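Side-chain contacts in DNA-binding transcriptional repressor YiaJ (Escherichia coli, PDB 1YSQ), which represses transcription of the yiaKLMNOPQRS operon, which may serve the use of 2,3-diketo-L-gulonate, and is represented here by its C-terminal IclR-type effector-binding domain: residues 15-20 against 173-178; 8-13 against 40-45; 26-31 against 52-57. All blocks are in the same frame, centred on the assembly; numbering follows the deposited sequence.

Interaction 1. Residues 15-20 against 173-178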
loop_
_atom_site.group_PDB
_atom_site.type_symbol
_atom_site.label_atom_id
_atom_site.label_comp_id
_atom_site.label_asym_id
_atom_site.label_seq_id
_atom_site.Cartn_x
_atom_site.Cartn_y
_atom_site.Cartn_z
ATOM N N ALA A 15 4.897 -14.278 4.118
ATOM C CA ALA A 15 6.241 -13.951 4.625
ATOM C C ALA A 15 7.442 -14.326 3.726
ATOM O O ALA A 15 8.304 -13.489 3.521
ATOM C CB ALA A 15 6.445 -14.471 6.069
ATOM N N PRO A 16 7.508 -15.538 3.161
ATOM C CA PRO A 16 8.653 -15.888 2.303
ATOM C C PRO A 16 8.758 -14.953 1.097
ATOM O O PRO A 16 9.862 -14.602 0.654
ATOM C CB PRO A 16 8.316 -17.299 1.813
ATOM C CG PRO A 16 7.293 -17.815 2.738
ATOM C CD PRO A 16 6.524 -16.634 3.233
ATOM N N HIS A 17 7.592 -14.572 0.567
ATOM C CA HIS A 17 7.508 -13.715 -0.606
ATOM C C HIS A 17 7.883 -12.274 -0.269
ATOM O O HIS A 17 8.586 -11.623 -1.037
ATOM C CB HIS A 17 6.095 -13.763 -1.199
ATOM C CG HIS A 17 5.686 -15.125 -1.652
ATOM N ND1 HIS A 17 6.219 -15.721 -2.772
ATOM C CD2 HIS A 17 4.820 -16.021 -1.120
ATOM C CE1 HIS A 17 5.683 -16.920 -2.926
ATOM N NE2 HIS A 17 4.832 -17.127 -1.935
ATOM N N LEU A 18 7.397 -11.780 0.869
ATOM C CA LEU A 18 7.725 -10.426 1.301
ATOM C C LEU A 18 9.214 -10.314 1.639
ATOM O O LEU A 18 9.870 -9.341 1.265
ATOM C CB LEU A 18 6.830 -9.999 2.476
ATOM C CG LEU A 18 5.330 -9.991 2.145
ATOM C CD1 LEU A 18 4.500 -9.902 3.416
ATOM C CD2 LEU A 18 4.982 -8.858 1.197
ATOM N N GLU A 19 9.757 -11.322 2.327
ATOM C CA GLU A 19 11.202 -11.346 2.604
ATOM C C GLU A 19 12.038 -11.330 1.323
ATOM O O GLU A 19 13.026 -10.602 1.212
ATOM C CB GLU A 19 11.565 -12.591 3.421
ATOM C CG GLU A 19 11.136 -12.513 4.876
ATOM C CD GLU A 19 11.590 -13.731 5.667
ATOM O OE1 GLU A 19 12.530 -14.423 5.216
ATOM O OE2 GLU A 19 11.010 -13.992 6.725
ATOM N N ALA A 20 11.644 -12.158 0.366
ATOM C CA ALA A 20 12.289 -12.180 -0.946
ATOM C C ALA A 20 12.310 -10.797 -1.584
ATOM O O ALA A 20 13.331 -10.374 -2.128
ATOM C CB ALA A 20 11.585 -13.189 -1.872
ATOM N N ALA A 173 2.909 -9.726 -4.973
ATOM C CA ALA A 173 1.481 -9.753 -4.685
ATOM C C ALA A 173 0.773 -10.894 -5.419
ATOM O O ALA A 173 -0.081 -11.548 -4.849
ATOM C CB ALA A 173 0.816 -8.416 -5.029
ATOM N N GLN A 174 1.125 -11.119 -6.682
ATOM C CA GLN A 174 0.511 -12.186 -7.471
ATOM C C GLN A 174 0.739 -13.558 -6.835
ATOM O O GLN A 174 -0.186 -14.361 -6.755
ATOM C CB GLN A 174 1.054 -12.190 -8.901
ATOM C CG GLN A 174 0.461 -11.106 -9.807
ATOM C CD GLN A 174 1.242 -10.947 -11.125
ATOM O OE1 GLN A 174 2.439 -11.271 -11.202
ATOM N NE2 GLN A 174 0.561 -10.464 -12.159
ATOM N N ALA A 175 1.970 -13.810 -6.384
ATOM C CA ALA A 175 2.324 -15.080 -5.751
ATOM C C ALA A 175 1.514 -15.309 -4.459
ATOM O O ALA A 175 0.950 -16.394 -4.254
ATOM C CB ALA A 175 3.823 -15.139 -5.473
ATOM N N ILE A 176 1.450 -14.277 -3.613
ATOM C CA ILE A 176 0.615 -14.306 -2.408
ATOM C C ILE A 176 -0.861 -14.558 -2.748
ATOM O O ILE A 176 -1.505 -15.418 -2.152
ATOM C CB ILE A 176 0.773 -12.985 -1.590
ATOM C CG1 ILE A 176 2.236 -12.798 -1.147
ATOM C CG2 ILE A 176 -0.213 -12.958 -0.385
ATOM C CD1 ILE A 176 2.577 -11.389 -0.605
ATOM N N SER A 177 -1.393 -13.805 -3.702
ATOM C CA SER A 177 -2.785 -13.963 -4.104
ATOM C C SER A 177 -3.082 -15.378 -4.630
ATOM O O SER A 177 -4.125 -15.976 -4.296
ATOM C CB SER A 177 -3.137 -12.929 -5.166
ATOM O OG SER A 177 -4.418 -13.187 -5.692
ATOM N N ASN A 178 -2.164 -15.892 -5.447
ATOM C CA ASN A 178 -2.287 -17.217 -6.057
ATOM C C ASN A 178 -2.266 -18.313 -4.998
ATOM O O ASN A 178 -3.093 -19.220 -5.027
ATOM C CB ASN A 178 -1.181 -17.439 -7.104
ATOM C CG ASN A 178 -1.430 -16.663 -8.390
ATOM O OD1 ASN A 178 -2.556 -16.216 -8.649
ATOM N ND2 ASN A 178 -0.380 -16.492 -9.204
#
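Antiparallel helix packing joins H17 and L18 of helix 8-25 to A175 and I176 of helix 162-182, bringing together the first and last helices of the IclR-type effector-binding domain. The short axes run almost exactly opposite, at 176°, and approach to 9.5 Å, with H17 and I176 at the closest point of the two backbones. The imidazole of H17 is laid over the methyl group of A175 in a CH-pi contact: A175 CB is 3.9 Å from the centroid of the H17 ring and 27° off its normal, displaced toward the rim. Accordingly H17 CE1 is the ring atom nearest to A175 CB, at 3.6 Å. With CG beside the backbone N and anti to the carbonyl carbon, the H17 side chain slides past that of I176 in the opposite direction, and H17 CB rests 4.0 Å from I176 CG1. The ring nitrogen H17 NE2 is hydrogen-bonded to E179 OE1, one turn beyond A175 on the same helix, which probably restrains the ring's rotation over the methyl. An alanine at H17 is likely to uncover the A175 methyl and leave the E179 carboxylate without this partner. Deeper in, L18 and I176 cross at about a right angle, their methyls L18 CD2 and I176 CD1 meeting at 3.9 Å; both residues are buried, whereas H17 and A175 are partly exposed. Beneath this pair lies the antiparallel sheet: L18 rests on I29 and F31 of strand 28-35 and on Y43 of strand 38-45, while I176 reaches V137 of strand 130-137.

Interaction 2. Residues 8-13 against 40-45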
loop_
_atom_site.group_PDB
_atom_site.type_symbol
_atom_site.label_atom_id
_atom_site.label_comp_id
_atom_site.label_asym_id
_atom_site.label_seq_id
_atom_site.Cartn_x
_atom_site.Cartn_y
_atom_site.Cartn_z
ATOM N N LEU A 8 -2.446 -14.415 11.088
ATOM C CA LEU A 8 -1.494 -15.524 11.184
ATOM C C LEU A 8 -1.384 -16.331 9.889
ATOM O O LEU A 8 -0.278 -16.530 9.365
ATOM C CB LEU A 8 -1.876 -16.459 12.341
ATOM C CG LEU A 8 -1.921 -15.879 13.755
ATOM C CD1 LEU A 8 -2.705 -16.822 14.679
ATOM C CD2 LEU A 8 -0.510 -15.604 14.299
ATOM N N ASN A 9 -2.532 -16.805 9.400
ATOM C CA ASN A 9 -2.589 -17.602 8.178
ATOM C C ASN A 9 -2.035 -16.848 6.971
ATOM O O ASN A 9 -1.223 -17.391 6.232
ATOM C CB ASN A 9 -4.021 -18.086 7.890
ATOM C CG ASN A 9 -4.589 -18.950 9.010
ATOM O OD1 ASN A 9 -3.852 -19.439 9.883
ATOM N ND2 ASN A 9 -5.915 -19.143 8.995
ATOM N N ILE A 10 -2.467 -15.600 6.780
ATOM C CA ILE A 10 -1.963 -14.809 5.655
ATOM C C ILE A 10 -0.462 -14.468 5.797
ATOM O O ILE A 10 0.275 -14.493 4.811
ATOM C CB ILE A 10 -2.850 -13.551 5.351
ATOM C CG1 ILE A 10 -2.466 -12.922 4.001
ATOM C CG2 ILE A 10 -2.766 -12.501 6.480
ATOM C CD1 ILE A 10 -2.835 -13.758 2.780
ATOM N N ILE A 11 -0.004 -14.184 7.008
ATOM C CA ILE A 11 1.429 -13.907 7.185
ATOM C C ILE A 11 2.265 -15.163 6.880
ATOM O O ILE A 11 3.310 -15.080 6.226
ATOM C CB ILE A 11 1.726 -13.264 8.564
ATOM C CG1 ILE A 11 1.212 -11.814 8.556
ATOM C CG2 ILE A 11 3.230 -13.240 8.844
ATOM C CD1 ILE A 11 0.941 -11.228 9.931
ATOM N N HIS A 12 1.756 -16.332 7.282
ATOM C CA HIS A 12 2.414 -17.599 6.947
ATOM C C HIS A 12 2.584 -17.818 5.436
ATOM O O HIS A 12 3.655 -18.222 4.972
ATOM C CB HIS A 12 1.701 -18.803 7.586
ATOM C CG HIS A 12 2.493 -20.069 7.480
ATOM N ND1 HIS A 12 3.625 -20.302 8.233
ATOM C CD2 HIS A 12 2.353 -21.144 6.665
ATOM C CE1 HIS A 12 4.134 -21.477 7.903
ATOM N NE2 HIS A 12 3.381 -22.009 6.955
ATOM N N ILE A 13 1.524 -17.554 4.684
ATOM C CA ILE A 13 1.563 -17.576 3.225
ATOM C C ILE A 13 2.512 -16.507 2.674
ATOM O O ILE A 13 3.343 -16.793 1.801
ATOM C CB ILE A 13 0.134 -17.330 2.657
ATOM C CG1 ILE A 13 -0.803 -18.491 3.007
ATOM C CG2 ILE A 13 0.168 -17.054 1.111
ATOM C CD1 ILE A 13 -2.195 -18.364 2.385
ATOM N N ILE A 40 -4.551 -1.661 8.229
ATOM C CA ILE A 40 -3.781 -2.092 9.399
ATOM C C ILE A 40 -2.472 -2.662 8.914
ATOM O O ILE A 40 -2.453 -3.603 8.109
ATOM C CB ILE A 40 -4.507 -3.158 10.245
ATOM C CG1 ILE A 40 -5.923 -2.704 10.609
ATOM C CG2 ILE A 40 -3.675 -3.464 11.540
ATOM C CD1 ILE A 40 -6.683 -3.761 11.444
ATOM N N LEU A 41 -1.373 -2.111 9.421
ATOM C CA LEU A 41 -0.058 -2.655 9.096
ATOM C C LEU A 41 0.184 -3.932 9.883
ATOM O O LEU A 41 0.526 -3.869 11.063
ATOM C CB LEU A 41 1.055 -1.626 9.351
ATOM C CG LEU A 41 2.421 -1.998 8.768
ATOM C CD1 LEU A 41 2.286 -2.284 7.256
ATOM C CD2 LEU A 41 3.418 -0.873 8.997
ATOM N N ILE A 42 0.004 -5.085 9.239
ATOM C CA ILE A 42 0.143 -6.358 9.961
ATOM C C ILE A 42 1.537 -6.957 9.895
ATOM O O ILE A 42 1.853 -7.880 10.647
ATOM C CB ILE A 42 -0.946 -7.375 9.529
ATOM C CG1 ILE A 42 -0.811 -7.741 8.036
ATOM C CG2 ILE A 42 -2.346 -6.813 9.879
ATOM C CD1 ILE A 42 -1.732 -8.890 7.589
ATOM N N TYR A 43 2.378 -6.427 9.014
ATOM C CA TYR A 43 3.691 -7.001 8.798
ATOM C C TYR A 43 4.561 -5.939 8.142
ATOM O O TYR A 43 4.110 -5.209 7.245
ATOM C CB TYR A 43 3.519 -8.238 7.921
ATOM C CG TYR A 43 4.755 -8.974 7.500
ATOM C CD1 TYR A 43 5.077 -10.196 8.068
ATOM C CD2 TYR A 43 5.565 -8.489 6.472
ATOM C CE1 TYR A 43 6.195 -10.911 7.652
ATOM C CE2 TYR A 43 6.676 -9.192 6.053
ATOM C CZ TYR A 43 6.981 -10.403 6.642
ATOM O OH TYR A 43 8.079 -11.115 6.211
ATOM N N LYS A 44 5.790 -5.819 8.620
ATOM C CA LYS A 44 6.732 -4.840 8.075
ATOM C C LYS A 44 8.174 -5.357 8.133
ATOM O O LYS A 44 8.591 -5.908 9.145
ATOM C CB LYS A 44 6.628 -3.488 8.815
ATOM C CG LYS A 44 7.455 -2.373 8.168
ATOM C CD LYS A 44 7.655 -1.176 9.094
ATOM C CE LYS A 44 8.450 -0.063 8.373
ATOM N NZ LYS A 44 9.020 0.981 9.340
ATOM N N LEU A 45 8.912 -5.169 7.040
ATOM C CA LEU A 45 10.354 -5.422 7.006
ATOM C C LEU A 45 11.097 -4.123 6.784
ATOM O O LEU A 45 10.831 -3.387 5.833
ATOM C CB LEU A 45 10.734 -6.436 5.900
ATOM C CG LEU A 45 10.029 -7.796 6.021
ATOM C CD1 LEU A 45 10.194 -8.620 4.771
ATOM C CD2 LEU A 45 10.509 -8.587 7.263
#
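I11 carries most of the helix's share of this apolar contact, lodged by two branches of its side chain against two successive residues of strand 38-45. Its CG2 methyl comes up obliquely to the ring of Y43, where I11 CG2 and Y43 CD1 are 3.6 Å apart; the neighbouring ring atom Y43 CE1 is 4.0 Å from the same methyl. The longer branch, with CG1 beside the backbone N, carries its end to the main chain of the strand, and I11 CD1 touches I42 O at 3.5 Å. Next to it, I10 and I42 cross at about a right angle, with I10 CG2 at 3.9 Å from I42 CD1. I42 reaches out to the helix because its CG1 lies between the backbone N and the carbonyl carbon (chi1 63°), the crowded position for a branched residue.

Two consecutive strand residues can face the same helix because I42 and Y43 form a classic beta bulge opposite F31. Both make backbone hydrogen bonds to F31, and I42 has a nearly helical psi of -12°, which turns its side chain to the same side as that of Y43. The phenol is anchored at its far end, where Y43 OH is hydrogen-bonded to T192 OG1 near the C terminus; A15 lies beside the ring and E19 packs on the hydroxyl end, from the following turns of the helix.

Helix 8-25 thus lies over the bulged part of strand 38-45, the short axes 9.6 Å apart and inclined by 29°. I10 looks past the strand to F31 of the adjacent strand 28-35 and to L180 of helix 162-182, so that the first turns of the helix are settled between the sheet and the last long helix.

Interaction 3. Residues 26-31 against 52-57. With PO4 (phosphate ion), chain C.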
loop_
_atom_site.group_PDB
_atom_site.type_symbol
_atom_site.label_atom_id
_atom_site.label_comp_id
_atom_site.label_asym_id
_atom_site.label_seq_id
_atom_site.Cartn_x
_atom_site.Cartn_y
_atom_site.Cartn_z
ATOM N N GLY A 26 16.074 -4.227 -1.452
ATOM C CA GLY A 26 16.779 -3.542 -0.369
ATOM C C GLY A 26 15.918 -2.582 0.456
ATOM O O GLY A 26 16.397 -1.954 1.403
ATOM N N GLU A 27 14.642 -2.458 0.098
ATOM C CA GLU A 27 13.760 -1.423 0.652
ATOM C C GLU A 27 12.769 -1.951 1.684
ATOM O O GLU A 27 12.535 -3.154 1.772
ATOM C CB GLU A 27 12.942 -0.770 -0.483
ATOM C CG GLU A 27 13.756 -0.139 -1.617
ATOM C CD GLU A 27 14.587 1.056 -1.172
ATOM O OE1 GLU A 27 14.542 1.430 0.022
ATOM O OE2 GLU A 27 15.308 1.629 -2.027
ATOM N N THR A 28 12.156 -1.018 2.412
ATOM C CA THR A 28 11.038 -1.288 3.334
ATOM C C THR A 28 9.887 -1.992 2.624
ATOM O O THR A 28 9.405 -1.487 1.584
ATOM C CB THR A 28 10.484 0.034 3.866
ATOM O OG1 THR A 28 11.496 0.737 4.614
ATOM C CG2 THR A 28 9.311 -0.223 4.882
ATOM N N ILE A 29 9.436 -3.117 3.184
ATOM C CA ILE A 29 8.270 -3.816 2.655
ATOM C C ILE A 29 7.162 -3.750 3.691
ATOM O O ILE A 29 7.376 -4.111 4.844
ATOM C CB ILE A 29 8.597 -5.304 2.284
ATOM C CG1 ILE A 29 9.829 -5.413 1.360
ATOM C CG2 ILE A 29 7.359 -6.029 1.690
ATOM C CD1 ILE A 29 9.805 -4.576 0.064
ATOM N N ASN A 30 5.985 -3.278 3.269
ATOM C CA ASN A 30 4.800 -3.160 4.130
ATOM C C ASN A 30 3.726 -4.100 3.631
ATOM O O ASN A 30 3.548 -4.266 2.417
ATOM C CB ASN A 30 4.210 -1.739 4.063
ATOM C CG ASN A 30 5.261 -0.659 4.233
ATOM O OD1 ASN A 30 5.628 0.045 3.283
ATOM N ND2 ASN A 30 5.758 -0.528 5.439
ATOM N N PHE A 31 2.984 -4.676 4.569
ATOM C CA PHE A 31 1.879 -5.569 4.217
ATOM C C PHE A 31 0.716 -5.257 5.142
ATOM O O PHE A 31 0.841 -5.351 6.368
ATOM C CB PHE A 31 2.327 -7.024 4.372
ATOM C CG PHE A 31 1.316 -8.034 3.915
ATOM C CD1 PHE A 31 0.889 -8.074 2.588
ATOM C CD2 PHE A 31 0.817 -8.977 4.798
ATOM C CE1 PHE A 31 -0.056 -9.029 2.158
ATOM C CE2 PHE A 31 -0.124 -9.941 4.361
ATOM C CZ PHE A 31 -0.556 -9.954 3.048
ATOM N N LEU A 52 16.249 4.774 3.638
ATOM C CA LEU A 52 15.054 5.411 4.160
ATOM C C LEU A 52 14.351 4.463 5.125
ATOM O O LEU A 52 14.003 3.340 4.762
ATOM C CB LEU A 52 14.096 5.833 3.031
ATOM C CG LEU A 52 12.888 6.532 3.673
ATOM C CD1 LEU A 52 13.187 8.042 3.861
ATOM C CD2 LEU A 52 11.603 6.273 2.954
ATOM N N ARG A 53 14.157 4.910 6.363
ATOM C CA ARG A 53 13.453 4.100 7.348
ATOM C C ARG A 53 12.263 4.907 7.793
ATOM O O ARG A 53 12.409 6.068 8.183
ATOM C CB ARG A 53 14.351 3.748 8.537
ATOM C CG ARG A 53 15.636 3.068 8.124
ATOM C CD ARG A 53 16.626 2.815 9.264
ATOM N NE ARG A 53 16.138 1.765 10.160
ATOM C CZ ARG A 53 16.294 0.447 9.957
ATOM N NH1 ARG A 53 16.938 -0.010 8.881
ATOM N NH2 ARG A 53 15.812 -0.416 10.846
ATOM N N THR A 54 11.079 4.318 7.680
ATOM C CA THR A 54 9.858 5.017 8.052
ATOM C C THR A 54 9.530 4.716 9.512
ATOM O O THR A 54 10.061 3.759 10.095
ATOM C CB THR A 54 8.683 4.576 7.173
ATOM O OG1 THR A 54 8.271 3.244 7.551
ATOM C CG2 THR A 54 9.117 4.476 5.683
ATOM N N ARG A 55 8.640 5.522 10.077
ATOM C CA ARG A 55 8.179 5.339 11.457
ATOM C C ARG A 55 7.020 4.355 11.548
ATOM O O ARG A 55 6.509 4.082 12.643
ATOM C CB ARG A 55 7.749 6.679 12.048
ATOM C CG ARG A 55 8.906 7.659 12.259
ATOM C CD ARG A 55 8.546 8.888 13.108
ATOM N NE ARG A 55 8.160 10.060 12.310
ATOM C CZ ARG A 55 8.904 10.636 11.361
ATOM N NH1 ARG A 55 10.109 10.159 11.051
ATOM N NH2 ARG A 55 8.437 11.702 10.720
ATOM N N ALA A 56 6.598 3.813 10.402
ATOM C CA ALA A 56 5.557 2.772 10.408
ATOM C C ALA A 56 5.947 1.561 11.274
ATOM O O ALA A 56 7.121 1.210 11.379
ATOM C CB ALA A 56 5.239 2.323 8.982
ATOM N N TYR A 57 4.943 0.921 11.872
ATOM C CA TYR A 57 5.154 -0.199 12.787
ATOM C C TYR A 57 3.976 -1.156 12.707
ATOM O O TYR A 57 2.865 -0.755 12.367
ATOM C CB TYR A 57 5.303 0.304 14.234
ATOM C CG TYR A 57 4.150 1.193 14.674
ATOM C CD1 TYR A 57 3.042 0.661 15.347
ATOM C CD2 TYR A 57 4.178 2.566 14.432
ATOM C CE1 TYR A 57 1.980 1.470 15.752
ATOM C CE2 TYR A 57 3.104 3.396 14.813
ATOM C CZ TYR A 57 2.021 2.836 15.473
ATOM O OH TYR A 57 0.996 3.649 15.871
HETATM P P PO4 C . 16.483 4.387 -0.123
HETATM O O1 PO4 C . 17.768 4.908 0.464
HETATM O O2 PO4 C . 15.647 5.538 -0.584
HETATM O O3 PO4 C . 16.857 3.445 -1.227
HETATM O O4 PO4 C . 15.705 3.597 0.912
HETATM O O HOH W 1 11.168 1.492 7.263
HETATM O O HOH W 2 13.178 1.896 2.708
HETATM O O HOH W 3 6.583 2.065 5.758
#
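The flat carboxylate of E27 meets L52 by way of a bound phosphate ion, turning both of its oxygens to the ion. E27 OE1 lies 2.6 Å from phosphate O4 and E27 OE2 lies 2.5 Å from phosphate O3, while the backbone L52 N donates to the same O4 at 3.0 Å in a nearly straight bond (166°). The second flat group, the amide of N30, points ND2 at a water 2.7 Å away that is also bonded to T54 OG1; its OD1 is taken up by S151 OG. Further along the loop the ring of Y57 has R55 O in its plane, at an edge.

Between these groups T28 faces the loop, its OG1 set beside the backbone N (chi1 -62°) and 3.6 Å from L52 O. Waters link the two segments. One is 2.8 Å from T28 OG1 and accepts from T54 N at 2.9 Å; another accepts from T28 N and donates to L52 O at 2.6 Å. T54 OG1 has a further partner in K44 NZ of strand 38-45.

S153 OG and M51 N also hydrogen-bond the phosphate, which probably came from the crystallisation liquor. The site lies across strand 28-35 from helix 8-25, consistent with the effector side of IclR-family domains. Acid oxygens this close suggest that a proton lies between them, held probably by E27 or the phosphate. Between these two segments polar atoms meet largely through water, K44 of strand 38-45 grips the loop directly, and the phosphate bridge may be peculiar to the crystal.

In the fold
From the N terminus, helix 8-25 supplies the first segments of both interaction 2 and interaction 1. Interaction 2 closes a loop of 26 residues by returning strand 38-45 to the start of that helix. Interaction 3 ties strand 28-35 to the loop after strand 38-45, so it crosses interaction 2 along the chain. Both are joined through the sheet, where L45 N probably bonds to I29 O, and through K44 NZ, which reaches A56 O. Interaction 1 spans 152 residues, encloses interaction 3 and crosses interaction 2, bringing the last long helix back to the first. L18 of interaction 1 also touches segments used by interactions 2 and 3.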